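Local coordinates for putative bacterial transcription regulation protein (Staphylococcus aureus, PDB 3LUR) that probably regulates bacterial transcription through an effector-binding domain of the SHS2 clan, at residues L49-D54 / I74-D79; G57-C62 / F135-D140; S95-F100 / E151-V156; G33-C38 / M70-A75. All blocks are in the same frame, centred on the assembly; numbering follows the deposited sequence. Where two conformers were deposited one is given.

How the contacts relate
The four contacts illustrate how a closed antiparallel sheet joins strands near and far in sequence and carries helices on it. Strand 70-77 serves contact 1 and contact 4, which share Ile74 and Ala75 while their centres lie about 15 Å apart: helix 24-41 packs on it in contact 4, and the loop after helix 43-50 holds it in contact 1. Contact 2 pairs strand 58-64, its neighbour, with strand 134-138, and contact 3 pairs strands 149-156 and 88-103 beyond. Contact 2 touches the other three, whereas contacts 3 and 4 lie about 20 Å apart between centres. Contacts 1 and 4 close before contact 3 opens; contact 2, whose segments alternate with theirs, joins early and late chain.

Contact 1 of 4, residues L49-D54 / I74-D79; sequences LKNNGD and IAVTGD
Asn52 OD1 is gripped from both faces of its amide plane: Thr77 OG1 donates to it across the contact at 2.9 Å, and Asp54 N, likewise 2.9 Å from Asn52 OD1, comes in from the opposite face. The hydroxyl approaches with a moderate tilt, while the Asp54 amide stands well above the carbonyl plane. The nitrogen end is held as well. Asn52 ND2 gives Asp79 OD1 a nearly straight bond of 3.0 Å; that oxygen lies in the amide plane, yet it is met from above its own carboxylate, the two flat groups being turned 62° apart. A weak bond also links ND2 to Asp54 OD2. With chi1 at 72°, CG of Asn52 sits between the backbone N and the carbonyl carbon, which folds the amide over Thr77 and Gly78. The backbone adds a bond of its own, Asn52 N donating to Thr77 O at 2.8 Å. Asp54 OD2 and Asp79 OD1 are 5.4 Å apart, and the amide placed between these like charges would probably ease their repulsion. A water bridges Lys50 O and Asp79 N, and Gly53 N donates to Asn51 OD1 at 2.9 Å. Asn51 ND2 is taken up by Gln48 and Gly57. The outcome is two successive Asx turns, headed by Asn51 and Asn52, that shape the loop leaving helix 43-50 and tie it to strand 70-77 and its following turn.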
# COMPACT_ATOMS: atom_id res chain seq x y z
N LEU A 49 9.18 8.36 -12.04
CA LEU A 49 9.96 9.58 -12.28
C LEU A 49 9.68 10.62 -11.23
O LEU A 49 10.50 11.49 -11.01
CB LEU A 49 9.66 10.16 -13.65
CG LEU A 49 10.15 9.32 -14.83
CD1 LEU A 49 9.69 9.97 -16.15
CD2 LEU A 49 11.66 9.18 -14.77
N LYS A 50 8.51 10.54 -10.58
CA LYS A 50 8.08 11.49 -9.54
C LYS A 50 8.45 11.03 -8.14
O LYS A 50 8.28 11.77 -7.18
CB LYS A 50 6.56 11.67 -9.58
CG LYS A 50 6.04 12.17 -10.91
CD LYS A 50 4.57 12.55 -10.85
CE LYS A 50 4.06 13.04 -12.20
NZ LYS A 50 4.85 14.22 -12.69
N ASN A 51 8.92 9.80 -8.02
CA ASN A 51 9.23 9.20 -6.72
C ASN A 51 10.38 9.95 -6.05
O ASN A 51 11.49 9.96 -6.55
CB ASN A 51 9.56 7.72 -6.89
CG ASN A 51 9.57 6.95 -5.57
OD1 ASN A 51 9.92 7.48 -4.52
ND2 ASN A 51 9.18 5.69 -5.63
N ASN A 52 10.09 10.59 -4.92
CA ASN A 52 11.11 11.40 -4.23
C ASN A 52 11.91 10.64 -3.20
O ASN A 52 12.68 11.24 -2.49
CB ASN A 52 10.47 12.65 -3.59
CG ASN A 52 9.63 12.33 -2.37
OD1 ASN A 52 9.48 11.17 -1.98
ND2 ASN A 52 9.06 13.36 -1.76
N GLY A 53 11.69 9.34 -3.08
CA GLY A 53 12.43 8.50 -2.14
C GLY A 53 11.99 8.49 -0.67
O GLY A 53 12.58 7.76 0.12
N ASP A 54 10.95 9.25 -0.31
CA ASP A 54 10.47 9.25 1.09
C ASP A 54 10.18 7.84 1.55
O ASP A 54 10.39 7.52 2.72
CB ASP A 54 9.21 10.10 1.26
CG ASP A 54 9.51 11.58 1.29
OD1 ASP A 54 10.66 11.95 1.56
OD2 ASP A 54 8.59 12.37 1.07
N ILE A 74 -2.37 3.01 -6.39
CA ILE A 74 -0.99 2.75 -6.78
C ILE A 74 -0.34 4.13 -6.75
O ILE A 74 -0.83 5.05 -7.40
CB ILE A 74 -0.94 2.12 -8.16
CG1 ILE A 74 -1.52 0.70 -8.05
CG2 ILE A 74 0.50 2.11 -8.73
CD1 ILE A 74 -1.68 -0.01 -9.40
N ALA A 75 0.72 4.27 -5.98
CA ALA A 75 1.27 5.59 -5.75
C ALA A 75 2.72 5.57 -5.33
O ALA A 75 3.26 4.55 -4.85
CB ALA A 75 0.45 6.26 -4.63
N VAL A 76 3.33 6.74 -5.45
CA VAL A 76 4.69 6.96 -4.97
C VAL A 76 4.69 8.19 -4.08
O VAL A 76 3.83 9.06 -4.21
CB VAL A 76 5.72 7.19 -6.11
CG1 VAL A 76 5.80 5.98 -7.01
CG2 VAL A 76 5.39 8.47 -6.92
N THR A 77 5.66 8.26 -3.18
CA THR A 77 5.83 9.45 -2.37
C THR A 77 6.48 10.47 -3.27
O THR A 77 7.49 10.19 -3.96
CB THR A 77 6.72 9.22 -1.17
OG1 THR A 77 7.98 8.71 -1.60
CG2 THR A 77 6.06 8.28 -0.19
N GLY A 78 5.88 11.66 -3.32
CA GLY A 78 6.38 12.73 -4.17
C GLY A 78 6.31 14.09 -3.53
O GLY A 78 5.80 14.24 -2.42
N ASP A 79 6.84 15.08 -4.23
CA ASP A 79 6.79 16.47 -3.79
C ASP A 79 5.50 17.10 -4.29
O ASP A 79 4.97 16.68 -5.31
CB ASP A 79 7.97 17.27 -4.35
CG ASP A 79 9.32 16.77 -3.84
OD1 ASP A 79 9.35 16.14 -2.76
OD2 ASP A 79 10.33 17.02 -4.50
O HOH W 1 7.83 14.36 -6.92
O HOH W 2 6.11 13.09 0.33

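Contact 2 of 4, residues G57-C62 / F135-D140; sequences GILGLC and FELYQD. With EDO (1,2-ethanediol), chain H; EDO (1,2-ethanediol), chain E.
Leu59 and Phe135 form the apolar centre of this strand pair. Leu59 CD2 lies over the Phe135 ring, 3.9 Å from its centroid and displaced toward the rim, a CH-pi contact, while Leu59 CD1 reaches Leu137 CD1 at 3.7 Å. Leu61 joins from farther along, its CD1 lying 3.8 Å from Phe135 CB. The phenyl group owes its place to a chi1 of 60°, which sets CG between its own backbone N and carbonyl carbon; the ring also stacks on Trp153 of the adjoining strand. Next come the backbones, antiparallel at 169°: Ile58 with Tyr138 and Gly60 with Glu136 are hydrogen-bonded pairs, each closed by two N-H...O bonds, and Leu59 with Leu137 and Leu61 with Phe135 are the non-hydrogen-bonded pairs between and beside them. The face carrying Ile58, Glu136 and Tyr138 mixes apolar and polar groups. Tyr138 lies with its ring edge along Ile58 O and Gly60 N, and its OH donates to Glu136 OE1 at 2.6 Å from above the carboxylate plane. Tyr72 OH bonds to the same oxygen, so two phenols fix this buried carboxylate. At the outer end, an ethanediol, probably from the crystallisation liquor, bonds weakly to Tyr138 O. This is a regular antiparallel ladder within a closed barrel, and a buried glutamate set among aromatic rings is consistent with an effector pocket, as in related BmrR-type domains.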
# COMPACT_ATOMS: atom_id res chain seq x y z
N GLY A 57 10.20 2.57 -2.73
CA GLY A 57 9.46 1.62 -3.48
C GLY A 57 8.19 2.27 -3.96
O GLY A 57 8.03 3.50 -3.90
N ILE A 58 7.34 1.46 -4.53
CA ILE A 58 6.07 1.94 -5.01
C ILE A 58 5.02 1.33 -4.08
O ILE A 58 5.16 0.17 -3.61
CB ILE A 58 5.88 1.63 -6.52
CG1 ILE A 58 4.56 2.23 -7.02
CG2 ILE A 58 5.98 0.13 -6.79
CD1 ILE A 58 4.47 2.34 -8.52
N LEU A 59 4.00 2.12 -3.80
CA LEU A 59 2.95 1.72 -2.88
C LEU A 59 1.69 1.22 -3.52
O LEU A 59 1.24 1.73 -4.58
CB LEU A 59 2.55 2.90 -1.98
CG LEU A 59 3.47 3.50 -0.90
CD1 LEU A 59 4.60 4.36 -1.43
CD2 LEU A 59 2.62 4.37 0.07
N GLY A 60 1.11 0.23 -2.84
CA GLY A 60 -0.22 -0.22 -3.05
C GLY A 60 -0.95 0.20 -1.78
O GLY A 60 -0.87 -0.47 -0.75
N LEU A 61 -1.60 1.35 -1.85
CA LEU A 61 -2.26 1.93 -0.68
C LEU A 61 -3.71 1.49 -0.60
O LEU A 61 -4.52 1.79 -1.51
CB LEU A 61 -2.18 3.47 -0.71
CG LEU A 61 -2.73 4.25 0.50
CD1 LEU A 61 -1.77 4.22 1.70
CD2 LEU A 61 -3.01 5.69 0.11
N CYS A 62 -4.06 0.84 0.51
CA CYS A 62 -5.40 0.40 0.76
C CYS A 62 -6.12 1.45 1.57
O CYS A 62 -5.66 1.84 2.64
CB CYS A 62 -5.34 -0.93 1.51
SG CYS A 62 -4.50 -2.22 0.52
N PHE A 135 -0.66 0.14 3.71
CA PHE A 135 -0.08 -0.08 2.40
C PHE A 135 0.91 -1.22 2.27
O PHE A 135 1.53 -1.64 3.24
CB PHE A 135 0.54 1.23 1.85
CG PHE A 135 1.63 1.84 2.71
CD1 PHE A 135 1.33 2.75 3.70
CD2 PHE A 135 2.98 1.54 2.46
CE1 PHE A 135 2.32 3.33 4.46
CE2 PHE A 135 3.99 2.14 3.20
CZ PHE A 135 3.66 3.02 4.22
N GLU A 136 1.02 -1.68 1.03
CA GLU A 136 2.04 -2.61 0.60
C GLU A 136 3.12 -1.73 -0.01
O GLU A 136 2.81 -0.80 -0.74
CB GLU A 136 1.46 -3.53 -0.48
CG GLU A 136 0.23 -4.28 -0.04
CD GLU A 136 -0.73 -4.62 -1.16
OE1 GLU A 136 -0.42 -4.45 -2.36
OE2 GLU A 136 -1.82 -5.07 -0.83
N LEU A 137 4.37 -2.03 0.27
CA LEU A 137 5.45 -1.26 -0.31
C LEU A 137 6.34 -2.22 -1.08
O LEU A 137 6.89 -3.20 -0.51
CB LEU A 137 6.22 -0.51 0.78
CG LEU A 137 7.40 0.38 0.32
CD1 LEU A 137 6.88 1.56 -0.56
CD2 LEU A 137 8.24 0.87 1.49
N TYR A 138 6.51 -1.91 -2.37
CA TYR A 138 7.25 -2.76 -3.32
C TYR A 138 8.58 -2.17 -3.79
O TYR A 138 8.61 -1.19 -4.52
CB TYR A 138 6.39 -3.03 -4.55
CG TYR A 138 5.10 -3.76 -4.25
CD1 TYR A 138 5.07 -5.14 -4.13
CD2 TYR A 138 3.90 -3.07 -4.09
CE1 TYR A 138 3.90 -5.80 -3.86
CE2 TYR A 138 2.75 -3.71 -3.81
CZ TYR A 138 2.74 -5.09 -3.68
OH TYR A 138 1.56 -5.73 -3.38
N GLN A 139 9.67 -2.77 -3.33
CA GLN A 139 11.00 -2.45 -3.78
C GLN A 139 11.19 -3.05 -5.15
O GLN A 139 10.38 -3.92 -5.58
CB GLN A 139 12.03 -3.07 -2.82
CG GLN A 139 11.97 -4.60 -2.76
CD GLN A 139 12.96 -5.18 -1.78
OE1 GLN A 139 14.13 -4.87 -1.83
NE2 GLN A 139 12.48 -6.04 -0.88
N ASP A 140 12.23 -2.61 -5.84
CA ASP A 140 12.56 -3.18 -7.11
C ASP A 140 13.10 -4.59 -6.83
O ASP A 140 13.64 -4.86 -5.74
CB ASP A 140 13.59 -2.34 -7.84
CG ASP A 140 13.64 -2.63 -9.32
OD1 ASP A 140 12.77 -3.36 -9.84
OD2 ASP A 140 14.54 -2.09 -9.98
C1 EDO H . 11.04 0.17 -7.90
O1 EDO H . 9.82 -0.21 -7.23
C2 EDO H . 12.02 0.77 -6.89
O2 EDO H . 11.60 2.06 -6.46
C1 EDO E . 14.07 -0.17 -3.40
O1 EDO E . 14.10 -0.80 -4.70
C2 EDO E . 15.43 -0.37 -2.72
O2 EDO E . 15.68 -1.76 -2.42

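Contact 3 of 4, residues S95-F100 / E151-V156; sequences SKYMVF and EIWMPV
Trp153, followed outward from CB, touches the neighbouring strand at nearly every step. Trp153 CB lies 3.8 Å from Tyr97 CD2; with chi1 at -70°, CG is anti to the carbonyl carbon and the indole runs alongside Val99, pointing the same way. Trp153 CD2 meets Val99 CG2 at 3.5 Å, and that methyl sits over the centre of the six-membered ring in a CH-pi contact. Val99 CG1, the other branch, approaches Trp153 NE1 at 3.7 Å. On the far side of the ring system from NE1, Trp153 CE3 comes to 3.6 Å from Tyr97 CG, turning an edge of the indole to the tyrosine face in a T-shaped pair whose planes stand at 74°. The polar Trp153 NE1 donates to Glu151 OE1 of its own strand at 2.9 Å, on the anti side and out of the carboxylate plane, in a bent bond. The reverse face of the sheet carries Met98, a selenomethionine bent at chi3, whose CE presses to 3.3 Å from Val156 CG1, tighter than usual packing. Five backbone bonds join the strands; Lys96 O accepts from both Val156 N and Ser95 OG, and a water bridges Lys96 N and Val156 O. Strands 88-103 and 149-156 are thus joined by the backbone ladder and by apolar and aromatic side chains on both faces, and the indole N-H finds its acceptor in Glu151 instead of being buried without a partner.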
# COMPACT_ATOMS: atom_id res chain seq x y z
N SER A 95 1.89 8.82 11.07
CA SER A 95 1.46 7.74 11.93
C SER A 95 2.60 6.84 12.27
O SER A 95 3.63 6.81 11.55
CB SER A 95 0.38 6.90 11.22
OG SER A 95 -0.13 5.91 12.09
N LYS A 96 2.43 6.13 13.37
CA LYS A 96 3.27 5.00 13.68
C LYS A 96 2.66 3.80 12.96
O LYS A 96 1.45 3.78 12.63
CB LYS A 96 3.34 4.73 15.18
CG LYS A 96 4.14 5.75 15.99
CD LYS A 96 4.19 5.33 17.46
CE LYS A 96 5.05 6.26 18.30
NZ LYS A 96 4.99 5.91 19.75
N TYR A 97 3.50 2.81 12.69
CA TYR A 97 3.10 1.64 11.94
C TYR A 97 3.74 0.40 12.49
O TYR A 97 4.83 0.45 13.09
CB TYR A 97 3.58 1.74 10.47
CG TYR A 97 2.91 2.82 9.64
CD1 TYR A 97 3.38 4.12 9.64
CD2 TYR A 97 1.82 2.52 8.86
CE1 TYR A 97 2.74 5.11 8.87
CE2 TYR A 97 1.20 3.45 8.10
CZ TYR A 97 1.64 4.74 8.10
OH TYR A 97 0.96 5.62 7.33
N MSE A 98 3.03 -0.72 12.32
CA MSE A 98 3.63 -2.03 12.46
C MSE A 98 3.95 -2.42 11.02
O MSE A 98 3.09 -2.32 10.14
CB MSE A 98 2.67 -3.03 13.08
CG MSE A 98 2.28 -2.70 14.49
SE MSE A 98 0.96 -4.02 15.10
CE MSE A 98 -0.47 -3.56 13.88
N VAL A 99 5.19 -2.80 10.77
CA VAL A 99 5.64 -3.15 9.44
C VAL A 99 5.98 -4.63 9.35
O VAL A 99 6.88 -5.10 10.06
CB VAL A 99 6.82 -2.32 8.99
CG1 VAL A 99 7.22 -2.69 7.51
CG2 VAL A 99 6.51 -0.86 9.13
N PHE A 100 5.19 -5.35 8.57
CA PHE A 100 5.34 -6.80 8.40
C PHE A 100 6.00 -7.05 7.06
O PHE A 100 6.09 -6.14 6.24
CB PHE A 100 3.98 -7.49 8.41
CG PHE A 100 3.19 -7.23 9.64
CD1 PHE A 100 2.44 -6.08 9.75
CD2 PHE A 100 3.16 -8.16 10.67
CE1 PHE A 100 1.68 -5.83 10.90
CE2 PHE A 100 2.42 -7.92 11.82
CZ PHE A 100 1.68 -6.77 11.94
N GLU A 151 6.77 -5.23 1.88
CA GLU A 151 6.46 -4.75 3.22
C GLU A 151 5.02 -4.39 3.32
O GLU A 151 4.44 -3.82 2.40
CB GLU A 151 7.32 -3.54 3.60
CG GLU A 151 8.76 -3.86 3.76
CD GLU A 151 9.58 -2.66 4.21
OE1 GLU A 151 9.10 -1.51 4.11
OE2 GLU A 151 10.75 -2.88 4.61
N ILE A 152 4.43 -4.68 4.47
CA ILE A 152 3.04 -4.33 4.73
C ILE A 152 3.06 -3.39 5.95
O ILE A 152 3.50 -3.77 7.04
CB ILE A 152 2.16 -5.57 5.00
CG1 ILE A 152 1.92 -6.34 3.69
CG2 ILE A 152 0.79 -5.15 5.62
CD1 ILE A 152 1.26 -7.72 3.87
N TRP A 153 2.56 -2.19 5.75
CA TRP A 153 2.59 -1.14 6.77
C TRP A 153 1.19 -0.90 7.27
O TRP A 153 0.35 -0.38 6.54
CB TRP A 153 3.13 0.14 6.16
CG TRP A 153 4.55 0.14 5.80
CD1 TRP A 153 5.17 -0.62 4.84
CD2 TRP A 153 5.55 1.02 6.32
NE1 TRP A 153 6.51 -0.31 4.78
CE2 TRP A 153 6.77 0.71 5.66
CE3 TRP A 153 5.54 2.02 7.28
CZ2 TRP A 153 7.97 1.37 5.95
CZ3 TRP A 153 6.73 2.70 7.56
CH2 TRP A 153 7.93 2.36 6.89
N MSE A 154 0.98 -1.20 8.54
CA MSE A 154 -0.32 -1.07 9.17
C MSE A 154 -0.24 0.00 10.25
O MSE A 154 0.57 -0.11 11.18
CB MSE A 154 -0.72 -2.40 9.84
CG MSE A 154 -0.64 -3.57 8.95
SE MSE A 154 -1.87 -3.46 7.42
CE MSE A 154 -3.55 -3.43 8.31
N PRO A 155 -1.09 1.03 10.15
CA PRO A 155 -1.04 2.15 11.10
C PRO A 155 -1.54 1.80 12.50
O PRO A 155 -2.51 1.03 12.65
CB PRO A 155 -1.93 3.19 10.45
CG PRO A 155 -2.88 2.42 9.67
CD PRO A 155 -2.14 1.24 9.14
N VAL A 156 -0.85 2.30 13.50
CA VAL A 156 -1.23 2.03 14.88
C VAL A 156 -1.18 3.31 15.67
O VAL A 156 -0.56 4.31 15.25
CB VAL A 156 -0.33 0.98 15.54
CG1 VAL A 156 -0.49 -0.39 14.85
CG2 VAL A 156 1.13 1.40 15.49
O HOH W 3 0.29 6.88 15.20

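Contact 4 of 4, residues G33-C38 / M70-A75; sequences GFWQRC and MSYMIA. With EDO (1,2-ethanediol), chain F.
Ile74 CD1 fills the cleft between two rings of the helix, and here the packing is tight. The methyl lies over the centre of Phe34, 3.7 Å from the ring centroid and 9° off its normal, and over the five-membered ring of Trp35, whose CD2 is 3.6 Å from Ile74 CD1. Cys38 SG touches the same methyl at 3.6 Å. A chi2 of 173° extends the isoleucine far enough to reach all three. Beside it, Trp35 NE1 donates to Tyr72 OH at 3.0 Å, the hydroxyl lying in the indole plane; Trp35 may thus position, from the second shell, the phenol that binds Glu136. Phe34 CE2 meets Tyr72 O edge-on at 3.4 Å. The outer side is looser. Arg37 does not touch the strand; Phe34 CA lies over one face of its guanidinium, and NH1 bonds to Glu19 in a salt bridge and to an ethanediol, probably from the crystallisation liquor. The axes of helix segment 33-38 and strand segment 70-75 approach to 10.0 Å, their directions 32° apart. Helix 24-41 thus rides on strand 70-77, with Ile44 of helix 43-50 packed against Trp35, Cys38 and Ile74, and Ile58 of strand 58-64 meeting Trp35 and Ile74 from the next strand.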
# COMPACT_ATOMS: atom_id res chain seq x y z
N GLY A 33 -4.90 -6.94 -11.75
CA GLY A 33 -5.25 -6.38 -13.03
C GLY A 33 -5.00 -4.88 -13.09
O GLY A 33 -4.63 -4.36 -14.13
N PHE A 34 -5.25 -4.20 -11.98
CA PHE A 34 -5.02 -2.77 -11.89
C PHE A 34 -3.53 -2.48 -12.06
O PHE A 34 -3.16 -1.58 -12.83
CB PHE A 34 -5.60 -2.25 -10.57
CG PHE A 34 -5.37 -0.80 -10.31
CD1 PHE A 34 -5.30 0.12 -11.33
CD2 PHE A 34 -5.38 -0.33 -8.99
CE1 PHE A 34 -5.11 1.48 -11.05
CE2 PHE A 34 -5.23 1.00 -8.71
CZ PHE A 34 -5.10 1.92 -9.73
N TRP A 35 -2.67 -3.26 -11.38
CA TRP A 35 -1.23 -3.12 -11.57
C TRP A 35 -0.86 -3.41 -13.03
O TRP A 35 -0.04 -2.70 -13.63
CB TRP A 35 -0.45 -4.09 -10.67
CG TRP A 35 -0.30 -3.64 -9.29
CD1 TRP A 35 -1.04 -4.03 -8.22
CD2 TRP A 35 0.66 -2.72 -8.79
NE1 TRP A 35 -0.60 -3.42 -7.09
CE2 TRP A 35 0.45 -2.61 -7.40
CE3 TRP A 35 1.68 -1.97 -9.38
CZ2 TRP A 35 1.21 -1.77 -6.60
CZ3 TRP A 35 2.44 -1.15 -8.58
CH2 TRP A 35 2.19 -1.05 -7.20
N GLN A 36 -1.45 -4.46 -13.61
CA GLN A 36 -1.15 -4.83 -15.00
C GLN A 36 -1.47 -3.66 -15.95
O GLN A 36 -0.67 -3.31 -16.83
CB GLN A 36 -1.92 -6.09 -15.42
CG GLN A 36 -1.65 -6.56 -16.84
CD GLN A 36 -2.35 -7.87 -17.21
OE1 GLN A 36 -3.11 -8.45 -16.42
NE2 GLN A 36 -2.11 -8.33 -18.43
N ARG A 37 -2.65 -3.08 -15.78
CA ARG A 37 -3.07 -1.95 -16.61
C ARG A 37 -2.14 -0.74 -16.43
O ARG A 37 -1.72 -0.16 -17.41
CB ARG A 37 -4.54 -1.59 -16.34
CG ARG A 37 -5.50 -2.66 -16.90
CD ARG A 37 -6.97 -2.40 -16.63
NE ARG A 37 -7.42 -2.80 -15.30
CZ ARG A 37 -7.61 -1.97 -14.27
NH1 ARG A 37 -7.36 -0.67 -14.36
NH2 ARG A 37 -8.07 -2.46 -13.11
N CYS A 38 -1.81 -0.38 -15.20
CA CYS A 38 -0.87 0.74 -14.95
C CYS A 38 0.47 0.49 -15.62
O CYS A 38 1.04 1.40 -16.21
CB CYS A 38 -0.63 0.98 -13.49
SG CYS A 38 -2.06 1.64 -12.60
N MSE A 70 -13.68 -0.40 -0.55
CA MSE A 70 -12.25 -0.44 -0.39
C MSE A 70 -11.62 0.13 -1.65
O MSE A 70 -11.89 -0.36 -2.76
CB MSE A 70 -11.80 -1.88 -0.18
CG MSE A 70 -10.29 -2.08 -0.15
SE MSE A 70 -9.45 -1.35 1.42
CE MSE A 70 -10.26 -2.46 2.82
N SER A 71 -10.81 1.16 -1.48
CA SER A 71 -10.05 1.73 -2.59
C SER A 71 -8.60 1.27 -2.52
O SER A 71 -8.08 0.96 -1.45
CB SER A 71 -10.11 3.26 -2.55
OG SER A 71 -11.42 3.72 -2.81
N TYR A 72 -7.96 1.17 -3.67
CA TYR A 72 -6.58 0.83 -3.74
C TYR A 72 -5.93 1.89 -4.59
O TYR A 72 -6.41 2.16 -5.69
CB TYR A 72 -6.43 -0.49 -4.42
CG TYR A 72 -5.08 -1.09 -4.38
CD1 TYR A 72 -4.65 -1.79 -3.26
CD2 TYR A 72 -4.23 -1.03 -5.48
CE1 TYR A 72 -3.43 -2.41 -3.22
CE2 TYR A 72 -2.98 -1.65 -5.45
CZ TYR A 72 -2.60 -2.35 -4.32
OH TYR A 72 -1.39 -3.01 -4.25
N MSE A 73 -4.87 2.49 -4.09
CA MSE A 73 -4.16 3.48 -4.85
C MSE A 73 -2.73 3.05 -5.12
O MSE A 73 -1.96 2.73 -4.20
CB MSE A 73 -4.21 4.84 -4.14
CG MSE A 73 -3.51 5.96 -4.87
SE MSE A 73 -3.49 7.51 -3.66
CE MSE A 73 -2.60 8.76 -4.80
N ILE A 74 -2.37 3.01 -6.39
CA ILE A 74 -0.99 2.75 -6.78
C ILE A 74 -0.34 4.13 -6.75
O ILE A 74 -0.83 5.05 -7.40
CB ILE A 74 -0.94 2.12 -8.16
CG1 ILE A 74 -1.52 0.70 -8.05
CG2 ILE A 74 0.50 2.11 -8.73
CD1 ILE A 74 -1.68 -0.01 -9.40
N ALA A 75 0.72 4.27 -5.98
CA ALA A 75 1.27 5.59 -5.75
C ALA A 75 2.72 5.57 -5.33
O ALA A 75 3.26 4.55 -4.85
CB ALA A 75 0.45 6.26 -4.63
C1 EDO F . -5.00 1.87 -15.05
O1 EDO F . -6.11 1.50 -15.90
C2 EDO F . -5.11 3.34 -14.69
O2 EDO F . -5.34 4.10 -15.88